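Formiminoglutamase (Trypanosoma cruzi, PDB 4MYK) hydrolyses N-formimino-L-glutamate to L-glutamate and formamide, as an arginase-like manganese metalloenzyme. Local coordinates at residues N144-L149 / D236-K241. The protein carries 1 engineered substitution. Residues are numbered along the deposited sequence; the frame is centred on the assembly and turned at random.
Sequences NVDSHL and DVDSLK. With MN (manganese (II) ion), chain C.
D236 and D146 each place a carboxylate oxygen on the same manganese ion, and the path of the D236 side chain shows how the two segments converge. Its CB lies 3.1 Å from V145 O, the carbonyl oxygen that also receives the D236 backbone N-H, N to O 2.8 Å. CG is anti to the backbone N (chi1 -178°), which brings OD2 within bonding distance of manganese. There its oxygens divide the work: OD1 accepts the D238 N-H on its anti side, 32° out of the carboxylate plane, closing an Asx turn, whereas OD2 binds manganese at 2.3 Å. D236 OD2 and D146 OD1 are 3.0 Å apart; two acceptors this close are explained by the cation they share, and their carboxylate planes are turned 47° apart.

D146 OD1 has a second grip, the backbone N-H of H148, which meets it from above the carboxylate plane in another Asx turn. The turn fixes the backbone at H148, whose ND1 binds manganese at 2.3 Å. D238 chelates manganese with both oxygens, OD1 at 2.3 Å and OD2 at 2.4 Å, and its OD2 sits at the edge of the H148 ring, in the ring plane. Water 1 joins these five protein atoms as a sixth ligand.

S147 OG, which lies over one face of the H148 ring near its rim, donates to D238 O at 3.0 Å, from above the carbonyl plane, while S239 OG bonds D236 O and touches V145 CG1.

A second manganese is bound by N122, D146 and D236, making the two aspartates shared ligands. Strands 141-145 and 231-236 are neighbours in the parallel sheet, and at their C-terminal ends the D-S-H and D-V-D residues build the binuclear manganese site of the arginase/deacetylase α/β fold.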
loop_
_atom_site.group_PDB
_atom_site.type_symbol
_atom_site.label_atom_id
_atom_site.label_comp_id
_atom_site.label_asym_id
_atom_site.label_seq_id
_atom_site.Cartn_x
_atom_site.Cartn_y
_atom_site.Cartn_z
ATOM N N ASN A 144 -5.308 -16.407 -17.426
ATOM C CA ASN A 144 -5.866 -16.234 -16.090
ATOM C C ASN A 144 -4.907 -15.409 -15.224
ATOM O O ASN A 144 -3.875 -15.916 -14.763
ATOM C CB ASN A 144 -6.174 -17.610 -15.447
ATOM C CG ASN A 144 -6.803 -17.505 -14.050
ATOM O OD1 ASN A 144 -7.496 -16.541 -13.727
ATOM N ND2 ASN A 144 -6.562 -18.509 -13.225
ATOM N N VAL A 145 -5.248 -14.131 -15.045
ATOM C CA VAL A 145 -4.586 -13.253 -14.082
ATOM C C VAL A 145 -5.189 -13.520 -12.706
ATOM O O VAL A 145 -6.361 -13.196 -12.452
ATOM C CB VAL A 145 -4.772 -11.752 -14.429
ATOM C CG1 VAL A 145 -4.003 -10.862 -13.424
ATOM C CG2 VAL A 145 -4.329 -11.475 -15.865
ATOM N N ASP A 146 -4.388 -14.112 -11.824
ATOM C CA ASP A 146 -4.926 -14.681 -10.610
ATOM C C ASP A 146 -3.776 -15.066 -9.705
ATOM O O ASP A 146 -2.817 -15.685 -10.159
ATOM C CB ASP A 146 -5.744 -15.915 -10.975
ATOM C CG ASP A 146 -6.642 -16.363 -9.869
ATOM O OD1 ASP A 146 -6.499 -15.859 -8.736
ATOM O OD2 ASP A 146 -7.498 -17.222 -10.144
ATOM N N SER A 147 -3.864 -14.682 -8.431
ATOM C CA SER A 147 -2.851 -15.062 -7.445
ATOM C C SER A 147 -3.000 -16.541 -7.126
ATOM O O SER A 147 -2.121 -17.160 -6.533
ATOM C CB SER A 147 -2.960 -14.217 -6.172
ATOM O OG SER A 147 -4.197 -14.401 -5.509
ATOM N N HIS A 148 -4.138 -17.089 -7.533
ATOM C CA HIS A 148 -4.471 -18.484 -7.298
ATOM C C HIS A 148 -4.338 -19.292 -8.586
ATOM O O HIS A 148 -4.546 -18.791 -9.696
ATOM C CB HIS A 148 -5.890 -18.631 -6.718
ATOM C CG HIS A 148 -6.105 -17.876 -5.443
ATOM N ND1 HIS A 148 -6.849 -16.720 -5.379
ATOM C CD2 HIS A 148 -5.658 -18.103 -4.184
ATOM C CE1 HIS A 148 -6.856 -16.268 -4.137
ATOM N NE2 HIS A 148 -6.136 -17.088 -3.392
ATOM N N LEU A 149 -3.960 -20.548 -8.410
ATOM C CA LEU A 149 -3.920 -21.519 -9.479
ATOM C C LEU A 149 -4.657 -22.736 -8.931
ATOM O O LEU A 149 -4.052 -23.639 -8.353
ATOM C CB LEU A 149 -2.463 -21.814 -9.846
ATOM C CG LEU A 149 -1.989 -23.164 -10.379
ATOM C CD1 LEU A 149 -3.011 -23.829 -11.300
ATOM C CD2 LEU A 149 -0.641 -22.971 -11.072
ATOM N N ASP A 236 -8.817 -11.921 -12.438
ATOM C CA ASP A 236 -9.215 -12.063 -11.038
ATOM C C ASP A 236 -8.570 -10.929 -10.261
ATOM O O ASP A 236 -7.353 -10.817 -10.243
ATOM C CB ASP A 236 -8.764 -13.411 -10.477
ATOM C CG ASP A 236 -9.200 -13.629 -9.027
ATOM O OD1 ASP A 236 -9.437 -12.653 -8.286
ATOM O OD2 ASP A 236 -9.313 -14.798 -8.628
ATOM N N VAL A 237 -9.379 -10.079 -9.635
ATOM C CA VAL A 237 -8.826 -8.896 -8.981
ATOM C C VAL A 237 -8.123 -9.182 -7.635
ATOM O O VAL A 237 -7.457 -8.298 -7.074
ATOM C CB VAL A 237 -9.859 -7.741 -8.874
ATOM C CG1 VAL A 237 -10.259 -7.270 -10.257
ATOM C CG2 VAL A 237 -11.079 -8.168 -8.080
ATOM N N ASP A 238 -8.250 -10.415 -7.132
ATOM C CA ASP A 238 -7.512 -10.808 -5.932
ATOM C C ASP A 238 -6.053 -11.143 -6.270
ATOM O O ASP A 238 -5.301 -11.648 -5.428
ATOM C CB ASP A 238 -8.220 -11.930 -5.158
ATOM C CG ASP A 238 -8.063 -13.302 -5.798
ATOM O OD1 ASP A 238 -7.141 -13.497 -6.626
ATOM O OD2 ASP A 238 -8.865 -14.202 -5.452
ATOM N N SER A 239 -5.667 -10.845 -7.512
ATOM C CA SER A 239 -4.273 -10.910 -7.946
ATOM C C SER A 239 -3.529 -9.605 -7.626
ATOM O O SER A 239 -2.316 -9.503 -7.811
ATOM C CB SER A 239 -4.213 -11.178 -9.441
ATOM O OG SER A 239 -4.775 -10.096 -10.143
ATOM N N LEU A 240 -4.268 -8.591 -7.183
ATOM C CA LEU A 240 -3.665 -7.341 -6.725
ATOM C C LEU A 240 -3.445 -7.419 -5.223
ATOM O O LEU A 240 -4.193 -8.082 -4.508
ATOM C CB LEU A 240 -4.575 -6.145 -7.016
ATOM C CG LEU A 240 -4.747 -5.565 -8.423
ATOM C CD1 LEU A 240 -5.444 -6.537 -9.364
ATOM C CD2 LEU A 240 -5.525 -4.261 -8.303
ATOM N N LYS A 241 -2.426 -6.723 -4.746
ATOM C CA LYS A 241 -2.165 -6.638 -3.318
ATOM C C LYS A 241 -3.341 -5.962 -2.603
ATOM O O LYS A 241 -3.893 -4.971 -3.078
ATOM C CB LYS A 241 -0.882 -5.857 -3.073
ATOM C CG LYS A 241 -0.914 -4.485 -3.683
ATOM C CD LYS A 241 0.457 -4.080 -4.156
ATOM C CE LYS A 241 1.326 -3.643 -3.006
ATOM N NZ LYS A 241 2.674 -3.285 -3.517
HETATM MN MN MN C . -7.894 -15.627 -7.080
HETATM O O HOH W 1 -9.335 -17.549 -7.039
#